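Local coordinates for DUF1881 domain-containing protein (Neurospora crassa, PDB 5Z6D) that is of unknown function but joins a betagamma-crystallin domain to an Ig-like domain, whose mutual contacts are reported to make its calcium site inoperative, at residues A[42-53]-A[65-75]; A[90-99]-A[125-136]. The protein carries 1 engineered substitution. All coordinates share one frame; numbering follows the deposited sequence.

Interaction 1. Residues A[42-53]-A[65-75]; sequences FSVAVGASAKVI and REWTTSQADIS
Ser70 takes a place in the ladder usually held by a backbone carbonyl: its hydroxyl oxygen OG accepts the amide N-H of Val46, with Val46 N 2.9 Å from Ser70 OG and a nearly straight bond of 163°. This side-chain acceptor lies where the betagamma-crystallin domain links its two layers, because residues 65-75 pair first with strand 50-53 of one sheet and then bond to strand 43-46 of the other. In the first pairing Val52 and Trp67 form an antiparallel hydrogen-bonded pair, Val52 N lying 2.9 Å from Trp67 O with the reciprocal bond returned. After the chain turns away, Val44 and Gln71 make a single bridge, Val44 N being 3.0 Å from Gln71 O. Ser70 reaches Val46 because OG stands anti to its own carbonyl carbon (chi1 -64°), beside its backbone N, whose hydrogen a water accepts while donating to Val46 O.

Between the layers lies the Trp67 indole. Val44 CG1 and Ile74 CG2 sit above its plane, displaced toward the rim, while Val52 CG1 comes within 3.6 Å of Trp67 CE3; Phe12 of strand 9-13 adds to this core. At the margin, the extended Lys51 chain brings NZ to 3.2 Å from Glu66 OE2, a salt bridge, and the same ammonium has a second partner in Thr90. A second water donates to both Ala50 O and Thr68 O, spanning the carbonyls where the strands part.

Farther along, Ile74 N binds Phe42 O at 2.9 Å from 48° above the carbonyl plane. An Asx turn fixes the following corner: Asp73 OD1 receives Ser75 N and, on its syn lone pair, Ser75 OG at 2.6 Å.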
loop_
_atom_site.group_PDB
_atom_site.type_symbol
_atom_site.label_atom_id
_atom_site.label_comp_id
_atom_site.label_asym_id
_atom_site.label_seq_id
_atom_site.Cartn_x
_atom_site.Cartn_y
_atom_site.Cartn_z
ATOM N N PHE A 42 15.520 -0.440 -14.814
ATOM C CA PHE A 42 15.405 0.997 -15.039
ATOM C C PHE A 42 14.140 1.377 -15.819
ATOM O O PHE A 42 13.797 2.566 -15.903
ATOM C CB PHE A 42 16.631 1.514 -15.802
ATOM C CG PHE A 42 17.777 1.920 -14.922
ATOM C CD1 PHE A 42 17.642 1.955 -13.546
ATOM C CD2 PHE A 42 18.991 2.293 -15.484
ATOM C CE1 PHE A 42 18.695 2.344 -12.741
ATOM C CE2 PHE A 42 20.049 2.683 -14.685
ATOM C CZ PHE A 42 19.900 2.708 -13.311
ATOM N N SER A 43 13.464 0.402 -16.422
ATOM C CA SER A 43 12.172 0.749 -17.033
ATOM C C SER A 43 11.245 -0.449 -17.021
ATOM O O SER A 43 11.677 -1.562 -16.735
ATOM C CB SER A 43 12.348 1.292 -18.467
ATOM O OG SER A 43 13.066 0.388 -19.295
ATOM N N VAL A 44 9.964 -0.230 -17.290
ATOM C CA VAL A 44 9.019 -1.352 -17.249
ATOM C C VAL A 44 7.870 -1.159 -18.242
ATOM O O VAL A 44 7.201 -0.121 -18.259
ATOM C CB VAL A 44 8.457 -1.571 -15.820
ATOM C CG1 VAL A 44 7.733 -0.324 -15.291
ATOM C CG2 VAL A 44 7.542 -2.811 -15.776
ATOM N N ALA A 45 7.680 -2.166 -19.093
ATOM C CA ALA A 45 6.530 -2.216 -19.986
ATOM C C ALA A 45 5.419 -2.986 -19.316
ATOM O O ALA A 45 5.640 -4.086 -18.799
ATOM C CB ALA A 45 6.904 -2.858 -21.312
ATOM N N VAL A 46 4.222 -2.418 -19.326
ATOM C CA VAL A 46 3.104 -3.028 -18.626
ATOM C C VAL A 46 2.023 -3.438 -19.598
ATOM O O VAL A 46 1.529 -2.624 -20.369
ATOM C CB VAL A 46 2.515 -2.074 -17.585
ATOM C CG1 VAL A 46 1.285 -2.694 -16.917
ATOM C CG2 VAL A 46 3.576 -1.727 -16.558
ATOM N N GLY A 47 1.677 -4.718 -19.564
ATOM C CA GLY A 47 0.619 -5.237 -20.403
ATOM C C GLY A 47 -0.692 -4.544 -20.126
ATOM O O GLY A 47 -0.920 -4.000 -19.036
ATOM N N ALA A 48 -1.579 -4.579 -21.112
ATOM C CA ALA A 48 -2.845 -3.849 -21.052
ATOM C C ALA A 48 -3.794 -4.301 -19.930
ATOM O O ALA A 48 -4.670 -3.546 -19.510
ATOM C CB ALA A 48 -3.549 -3.963 -22.399
ATOM N N SER A 49 -3.628 -5.533 -19.463
ATOM C CA SER A 49 -4.492 -6.065 -18.419
ATOM C C SER A 49 -3.705 -6.313 -17.140
ATOM O O SER A 49 -4.205 -6.935 -16.199
ATOM C CB SER A 49 -5.160 -7.359 -18.878
ATOM O OG SER A 49 -6.010 -7.115 -19.986
ATOM N N ALA A 50 -2.468 -5.827 -17.121
ATOM C CA ALA A 50 -1.592 -6.018 -15.978
ATOM C C ALA A 50 -1.374 -4.699 -15.247
ATOM O O ALA A 50 -1.733 -3.614 -15.725
ATOM C CB ALA A 50 -0.270 -6.605 -16.417
ATOM N N LYS A 51 -0.766 -4.807 -14.078
ATOM C CA LYS A 51 -0.444 -3.664 -13.259
ATOM C C LYS A 51 0.627 -4.130 -12.281
ATOM O O LYS A 51 0.647 -5.303 -11.909
ATOM C CB LYS A 51 -1.704 -3.169 -12.562
ATOM C CG LYS A 51 -1.544 -2.317 -11.349
ATOM C CD LYS A 51 -2.941 -2.104 -10.794
ATOM C CE LYS A 51 -2.969 -1.205 -9.611
ATOM N NZ LYS A 51 -4.383 -0.876 -9.328
ATOM N N VAL A 52 1.555 -3.252 -11.906
ATOM C CA VAL A 52 2.557 -3.620 -10.909
ATOM C C VAL A 52 2.344 -2.821 -9.642
ATOM O O VAL A 52 2.198 -1.595 -9.689
ATOM C CB VAL A 52 3.995 -3.367 -11.381
ATOM C CG1 VAL A 52 4.995 -3.850 -10.328
ATOM C CG2 VAL A 52 4.268 -4.042 -12.714
ATOM N N ILE A 53 2.313 -3.517 -8.512
ATOM C CA ILE A 53 2.373 -2.839 -7.225
ATOM C C ILE A 53 3.737 -3.114 -6.620
ATOM O O ILE A 53 4.084 -4.264 -6.397
ATOM C CB ILE A 53 1.252 -3.305 -6.282
ATOM C CG1 ILE A 53 -0.120 -3.013 -6.902
ATOM C CG2 ILE A 53 1.402 -2.632 -4.911
ATOM C CD1 ILE A 53 -1.275 -3.696 -6.171
ATOM N N ARG A 65 4.728 2.248 -4.940
ATOM C CA ARG A 65 4.348 2.843 -6.212
ATOM C C ARG A 65 3.472 1.866 -6.965
ATOM O O ARG A 65 3.595 0.657 -6.772
ATOM C CB ARG A 65 5.574 3.182 -7.047
ATOM C CG ARG A 65 6.454 4.248 -6.442
ATOM C CD ARG A 65 5.833 5.628 -6.524
ATOM N NE ARG A 65 6.726 6.626 -5.938
ATOM C CZ ARG A 65 7.628 7.325 -6.622
ATOM N NH1 ARG A 65 7.764 7.157 -7.937
ATOM N NH2 ARG A 65 8.394 8.207 -5.991
ATOM N N GLU A 66 2.578 2.391 -7.796
ATOM C CA GLU A 66 1.817 1.573 -8.734
ATOM C C GLU A 66 2.221 1.941 -10.146
ATOM O O GLU A 66 2.225 3.122 -10.492
ATOM C CB GLU A 66 0.306 1.775 -8.585
ATOM C CG GLU A 66 -0.336 1.180 -7.349
ATOM C CD GLU A 66 -1.821 1.522 -7.269
ATOM O OE1 GLU A 66 -2.166 2.712 -7.418
ATOM O OE2 GLU A 66 -2.645 0.606 -7.077
ATOM N N TRP A 67 2.557 0.947 -10.960
ATOM C CA TRP A 67 2.812 1.205 -12.377
ATOM C C TRP A 67 1.688 0.573 -13.173
ATOM O O TRP A 67 1.608 -0.656 -13.264
ATOM C CB TRP A 67 4.181 0.666 -12.797
ATOM C CG TRP A 67 5.280 1.277 -11.974
ATOM C CD1 TRP A 67 5.449 2.599 -11.712
ATOM C CD2 TRP A 67 6.347 0.592 -11.309
ATOM N NE1 TRP A 67 6.543 2.791 -10.911
ATOM C CE2 TRP A 67 7.117 1.576 -10.645
ATOM C CE3 TRP A 67 6.715 -0.754 -11.181
ATOM C CZ2 TRP A 67 8.235 1.258 -9.870
ATOM C CZ3 TRP A 67 7.830 -1.069 -10.403
ATOM C CH2 TRP A 67 8.576 -0.064 -9.768
ATOM N N THR A 68 0.796 1.416 -13.696
ATOM C CA THR A 68 -0.410 0.955 -14.371
ATOM C C THR A 68 -0.226 1.008 -15.880
ATOM O O THR A 68 -0.980 0.397 -16.633
ATOM C CB THR A 68 -1.651 1.791 -13.969
ATOM O OG1 THR A 68 -1.485 3.161 -14.374
ATOM C CG2 THR A 68 -1.869 1.739 -12.474
ATOM N N THR A 69 0.776 1.763 -16.321
ATOM C CA THR A 69 1.124 1.831 -17.734
ATOM C C THR A 69 2.640 1.810 -17.862
ATOM O O THR A 69 3.360 2.003 -16.875
ATOM C CB THR A 69 0.567 3.103 -18.443
ATOM O OG1 THR A 69 1.198 4.282 -17.918
ATOM C CG2 THR A 69 -0.941 3.224 -18.261
ATOM N N SER A 70 3.122 1.561 -19.065
ATOM C CA SER A 70 4.557 1.451 -19.300
ATOM C C SER A 70 5.294 2.718 -18.862
ATOM O O SER A 70 4.894 3.814 -19.219
ATOM C CB SER A 70 4.822 1.167 -20.770
ATOM O OG SER A 70 4.263 -0.096 -21.110
ATOM N N GLN A 71 6.351 2.551 -18.073
ATOM C CA GLN A 71 7.149 3.683 -17.583
ATOM C C GLN A 71 8.559 3.633 -18.148
ATOM O O GLN A 71 9.271 2.659 -17.947
ATOM C CB GLN A 71 7.202 3.675 -16.051
ATOM C CG GLN A 71 5.846 3.798 -15.399
ATOM C CD GLN A 71 5.211 5.149 -15.656
ATOM O OE1 GLN A 71 5.770 6.188 -15.304
ATOM N NE2 GLN A 71 4.049 5.145 -16.304
ATOM N N ALA A 72 8.980 4.693 -18.832
ATOM C CA ALA A 72 10.286 4.654 -19.483
ATOM C C ALA A 72 11.445 4.916 -18.513
ATOM O O ALA A 72 12.610 4.720 -18.870
ATOM C CB ALA A 72 10.324 5.655 -20.644
ATOM N N ASP A 73 11.125 5.328 -17.287
ATOM C CA ASP A 73 12.142 5.589 -16.272
ATOM C C ASP A 73 11.628 5.315 -14.861
ATOM O O ASP A 73 10.832 6.088 -14.333
ATOM C CB ASP A 73 12.614 7.050 -16.387
ATOM C CG ASP A 73 13.899 7.329 -15.611
ATOM O OD1 ASP A 73 14.309 6.474 -14.790
ATOM O OD2 ASP A 73 14.503 8.403 -15.824
ATOM N N ILE A 74 12.088 4.220 -14.251
ATOM C CA ILE A 74 11.773 3.954 -12.842
ATOM C C ILE A 74 13.021 3.939 -11.958
ATOM O O ILE A 74 13.055 3.259 -10.929
ATOM C CB ILE A 74 11.019 2.615 -12.666
ATOM C CG1 ILE A 74 11.826 1.435 -13.224
ATOM C CG2 ILE A 74 9.655 2.694 -13.329
ATOM C CD1 ILE A 74 11.224 0.078 -12.880
ATOM N N SER A 75 14.032 4.705 -12.346
ATOM C CA SER A 75 15.297 4.746 -11.619
ATOM C C SER A 75 15.231 5.508 -10.290
ATOM O O SER A 75 16.157 5.423 -9.483
ATOM C CB SER A 75 16.368 5.374 -12.500
ATOM O OG SER A 75 16.027 6.720 -12.800
HETATM O O HOH W 1 1.179 0.304 -20.788
HETATM O O HOH W 2 -3.209 -1.156 -15.424
#

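Interaction 2. Residues A[90-99]-A[125-136]; sequences TRAISFLFKD and NDGDEYGLVGIM
Val133 lays CG2 over the centre of the Phe95 ring, 4.0 Å from the centroid and 8° off the normal, a CH-pi contact in the Ig-like domain where strands 91-99 and 131-136 run antiparallel. A classic beta bulge sets Val133 and Gly134 against Ile93, whose O accepts Val133 N at 2.7 Å and, weakly, Gly134 N. Packing is tight here: a CB on Gly134 would come within 3.3 Å of Ile93 CD1. Leu96 CB covers the Tyr130 ring in a second CH-pi contact, 3.6 Å from its centroid.

Residues 126-129 form the looser solvent side, where Lys98, bent at chi2 (-56°), brings NZ to 2.8 Å from Gly127 O. Pairing resumes at Asn125, whose N bonds Phe97 O. Its amide reads both backbone groups of Asp99: OD1 accepts Asp99 N at 2.9 Å, and ND2 donates to a lone pair of Asp99 O. With an alanine at Asn125, Asp99 N and O would probably be left without these mates.

A water joins Phe97 O, Lys98 NZ and Asp126 N, which implies that, within this contact, the loop is probably anchored by directed hydrogen bonds to backbone and water.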
loop_
_atom_site.group_PDB
_atom_site.type_symbol
_atom_site.label_atom_id
_atom_site.label_comp_id
_atom_site.label_asym_id
_atom_site.label_seq_id
_atom_site.Cartn_x
_atom_site.Cartn_y
_atom_site.Cartn_z
ATOM N N THR A 90 -7.141 -5.074 -9.890
ATOM C CA THR A 90 -6.736 -5.357 -8.518
ATOM C C THR A 90 -6.324 -4.050 -7.855
ATOM O O THR A 90 -5.709 -3.194 -8.492
ATOM C CB THR A 90 -5.599 -6.375 -8.480
ATOM O OG1 THR A 90 -6.108 -7.654 -8.886
ATOM C CG2 THR A 90 -5.006 -6.486 -7.085
ATOM N N ARG A 91 -6.685 -3.893 -6.583
ATOM C CA ARG A 91 -6.532 -2.627 -5.877
ATOM C C ARG A 91 -5.453 -2.637 -4.819
ATOM O O ARG A 91 -5.403 -3.533 -3.973
ATOM C CB ARG A 91 -7.842 -2.236 -5.208
ATOM C CG ARG A 91 -8.953 -1.915 -6.180
ATOM C CD ARG A 91 -8.616 -0.695 -6.986
ATOM N NE ARG A 91 -9.741 -0.274 -7.816
ATOM C CZ ARG A 91 -9.754 0.844 -8.530
ATOM N NH1 ARG A 91 -8.703 1.653 -8.505
ATOM N NH2 ARG A 91 -10.820 1.160 -9.256
ATOM N N ALA A 92 -4.608 -1.609 -4.849
ATOM C CA ALA A 92 -3.716 -1.348 -3.730
ATOM C C ALA A 92 -4.491 -0.591 -2.668
ATOM O O ALA A 92 -5.014 0.491 -2.911
ATOM C CB ALA A 92 -2.497 -0.561 -4.174
ATOM N N ILE A 93 -4.576 -1.187 -1.482
ATOM C CA ILE A 93 -5.212 -0.550 -0.347
ATOM C C ILE A 93 -4.157 0.243 0.400
ATOM O O ILE A 93 -3.125 -0.323 0.819
ATOM C CB ILE A 93 -5.865 -1.567 0.618
ATOM C CG1 ILE A 93 -6.793 -2.525 -0.134
ATOM C CG2 ILE A 93 -6.651 -0.843 1.713
ATOM C CD1 ILE A 93 -7.335 -3.650 0.763
ATOM N N SER A 94 -4.435 1.539 0.573
ATOM C CA SER A 94 -3.484 2.449 1.207
ATOM C C SER A 94 -4.128 3.370 2.244
ATOM O O SER A 94 -5.271 3.791 2.086
ATOM C CB SER A 94 -2.764 3.286 0.149
ATOM O OG SER A 94 -3.676 4.109 -0.559
ATOM N N PHE A 95 -3.378 3.650 3.308
ATOM C CA PHE A 95 -3.789 4.542 4.399
ATOM C C PHE A 95 -2.862 5.746 4.530
ATOM O O PHE A 95 -1.643 5.613 4.328
ATOM C CB PHE A 95 -3.739 3.833 5.754
ATOM C CG PHE A 95 -4.880 2.915 6.048
ATOM C CD1 PHE A 95 -6.017 2.869 5.266
ATOM C CD2 PHE A 95 -4.823 2.136 7.210
ATOM C CE1 PHE A 95 -7.055 2.015 5.590
ATOM C CE2 PHE A 95 -5.853 1.279 7.538
ATOM C CZ PHE A 95 -6.974 1.220 6.745
ATOM N N LEU A 96 -3.420 6.891 4.921
ATOM C CA LEU A 96 -2.632 8.026 5.406
ATOM C C LEU A 96 -3.153 8.400 6.801
ATOM O O LEU A 96 -4.355 8.616 6.976
ATOM C CB LEU A 96 -2.723 9.211 4.439
ATOM C CG LEU A 96 -1.803 10.407 4.713
ATOM C CD1 LEU A 96 -0.357 10.005 4.519
ATOM C CD2 LEU A 96 -2.170 11.562 3.802
ATOM N N PHE A 97 -2.250 8.479 7.780
ATOM C CA PHE A 97 -2.638 8.645 9.181
ATOM C C PHE A 97 -2.511 10.092 9.641
ATOM O O PHE A 97 -1.419 10.669 9.617
ATOM C CB PHE A 97 -1.794 7.729 10.067
ATOM C CG PHE A 97 -2.191 7.737 11.527
ATOM C CD1 PHE A 97 -3.523 7.767 11.904
ATOM C CD2 PHE A 97 -1.219 7.681 12.526
ATOM C CE1 PHE A 97 -3.889 7.753 13.261
ATOM C CE2 PHE A 97 -1.581 7.676 13.889
ATOM C CZ PHE A 97 -2.920 7.700 14.250
ATOM N N LYS A 98 -3.640 10.659 10.057
ATOM C CA LYS A 98 -3.700 12.041 10.515
ATOM C C LYS A 98 -4.156 12.100 11.952
ATOM O O LYS A 98 -4.728 11.141 12.483
ATOM C CB LYS A 98 -4.642 12.881 9.638
ATOM C CG LYS A 98 -4.202 12.990 8.175
ATOM C CD LYS A 98 -2.796 13.547 8.051
ATOM C CE LYS A 98 -2.409 13.775 6.591
ATOM N NZ LYS A 98 -0.952 14.072 6.464
ATOM N N ASP A 99 -3.890 13.239 12.576
ATOM C CA ASP A 99 -4.219 13.473 13.965
ATOM C C ASP A 99 -4.882 14.836 14.094
ATOM O O ASP A 99 -4.284 15.858 13.756
ATOM C CB ASP A 99 -2.962 13.411 14.828
ATOM C CG ASP A 99 -3.187 13.973 16.218
ATOM O OD1 ASP A 99 -4.304 13.801 16.751
ATOM O OD2 ASP A 99 -2.250 14.588 16.769
ATOM N N ASN A 125 0.418 12.830 10.869
ATOM C CA ASN A 125 0.785 14.142 10.340
ATOM C C ASN A 125 2.248 14.171 9.902
ATOM O O ASN A 125 2.988 15.103 10.226
ATOM C CB ASN A 125 0.520 15.220 11.387
ATOM C CG ASN A 125 -0.940 15.283 11.813
ATOM O OD1 ASN A 125 -1.818 14.724 11.158
ATOM N ND2 ASN A 125 -1.205 15.975 12.923
ATOM N N ASP A 126 2.651 13.127 9.182
ATOM C CA ASP A 126 4.054 12.864 8.870
ATOM C C ASP A 126 4.331 13.096 7.383
ATOM O O ASP A 126 5.272 12.550 6.807
ATOM C CB ASP A 126 4.408 11.427 9.283
ATOM C CG ASP A 126 5.893 11.115 9.160
ATOM O OD1 ASP A 126 6.716 12.056 9.208
ATOM O OD2 ASP A 126 6.229 9.917 9.012
ATOM N N GLY A 127 3.506 13.924 6.763
ATOM C CA GLY A 127 3.671 14.219 5.355
ATOM C C GLY A 127 2.531 13.639 4.553
ATOM O O GLY A 127 1.440 13.416 5.086
ATOM N N ASP A 128 2.788 13.371 3.276
ATOM C CA ASP A 128 1.720 13.010 2.357
ATOM C C ASP A 128 1.845 11.618 1.757
ATOM O O ASP A 128 1.018 11.232 0.933
ATOM C CB ASP A 128 1.649 14.038 1.223
ATOM C CG ASP A 128 1.514 15.460 1.736
ATOM O OD1 ASP A 128 0.825 15.669 2.760
ATOM O OD2 ASP A 128 2.104 16.369 1.113
ATOM N N GLU A 129 2.872 10.859 2.135
ATOM C CA GLU A 129 3.056 9.540 1.536
ATOM C C GLU A 129 2.120 8.523 2.170
ATOM O O GLU A 129 2.169 8.297 3.382
ATOM C CB GLU A 129 4.499 9.060 1.663
ATOM C CG GLU A 129 5.466 9.783 0.745
ATOM C CD GLU A 129 6.796 9.071 0.628
ATOM O OE1 GLU A 129 7.699 9.359 1.445
ATOM O OE2 GLU A 129 6.939 8.223 -0.281
ATOM N N TYR A 130 1.258 7.923 1.351
ATOM C CA TYR A 130 0.390 6.851 1.819
ATOM C C TYR A 130 1.195 5.588 2.076
ATOM O O TYR A 130 2.269 5.391 1.504
ATOM C CB TYR A 130 -0.720 6.559 0.805
ATOM C CG TYR A 130 -1.930 7.464 0.908
ATOM C CD1 TYR A 130 -3.149 6.963 1.334
ATOM C CD2 TYR A 130 -1.860 8.812 0.560
ATOM C CE1 TYR A 130 -4.257 7.768 1.418
ATOM C CE2 TYR A 130 -2.970 9.632 0.650
ATOM C CZ TYR A 130 -4.167 9.100 1.082
ATOM O OH TYR A 130 -5.296 9.881 1.189
ATOM N N GLY A 131 0.678 4.732 2.948
ATOM C CA GLY A 131 1.274 3.438 3.154
ATOM C C GLY A 131 0.405 2.328 2.600
ATOM O O GLY A 131 -0.806 2.319 2.800
ATOM N N LEU A 132 1.042 1.382 1.924
ATOM C CA LEU A 132 0.366 0.230 1.365
ATOM C C LEU A 132 0.024 -0.740 2.491
ATOM O O LEU A 132 0.925 -1.240 3.168
ATOM C CB LEU A 132 1.255 -0.441 0.315
ATOM C CG LEU A 132 0.696 -1.715 -0.311
ATOM C CD1 LEU A 132 -0.464 -1.400 -1.257
ATOM C CD2 LEU A 132 1.797 -2.511 -1.010
ATOM N N VAL A 133 -1.268 -0.996 2.707
ATOM C CA VAL A 133 -1.686 -1.848 3.820
ATOM C C VAL A 133 -2.474 -3.071 3.351
ATOM O O VAL A 133 -2.944 -3.887 4.170
ATOM C CB VAL A 133 -2.525 -1.059 4.869
ATOM C CG1 VAL A 133 -1.690 0.058 5.522
ATOM C CG2 VAL A 133 -3.792 -0.486 4.248
ATOM N N GLY A 134 -2.616 -3.237 2.039
ATOM C CA GLY A 134 -3.207 -4.478 1.553
ATOM C C GLY A 134 -3.313 -4.507 0.042
ATOM O O GLY A 134 -3.136 -3.471 -0.604
ATOM N N ILE A 135 -3.569 -5.681 -0.527
ATOM C CA ILE A 135 -3.830 -5.796 -1.962
ATOM C C ILE A 135 -5.087 -6.631 -2.113
ATOM O O ILE A 135 -5.166 -7.726 -1.561
ATOM C CB ILE A 135 -2.656 -6.459 -2.710
ATOM C CG1 ILE A 135 -1.394 -5.596 -2.585
ATOM C CG2 ILE A 135 -3.000 -6.678 -4.186
ATOM C CD1 ILE A 135 -0.125 -6.203 -3.197
ATOM N N MET A 136 -6.077 -6.114 -2.827
ATOM C CA MET A 136 -7.337 -6.839 -2.964
ATOM C C MET A 136 -7.766 -6.928 -4.405
ATOM O O MET A 136 -8.047 -5.910 -5.027
ATOM C CB MET A 136 -8.445 -6.175 -2.159
ATOM C CG MET A 136 -9.773 -6.924 -2.282
ATOM S SD MET A 136 -11.075 -6.304 -1.201
ATOM C CE MET A 136 -10.419 -6.716 0.421
HETATM O O HOH W 3 0.506 11.750 7.675
#

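Interaction 1 belongs to the betagamma-crystallin domain and interaction 2 to the Ig-like domain; their centres lie about 20 Å apart, yet their margins touch. Lys51 NZ is 2.8 Å from Thr90 O, a probable hydrogen bond, Glu66 OE2 packs against Ala92 CB, and Ile53 spans the boundary with CD1 3.9 Å from Ala92 CB and CG2 3.9 Å from Leu132 CD2. The Ca2+ site is near: the side chain of Leu132, from the other domain, is about 8 Å from that of Gln56, and Arg65 of interaction 1 about 9 Å from Gly79. The site is empty in this chain, and the interface lies close enough to be probably relevant to its behaviour.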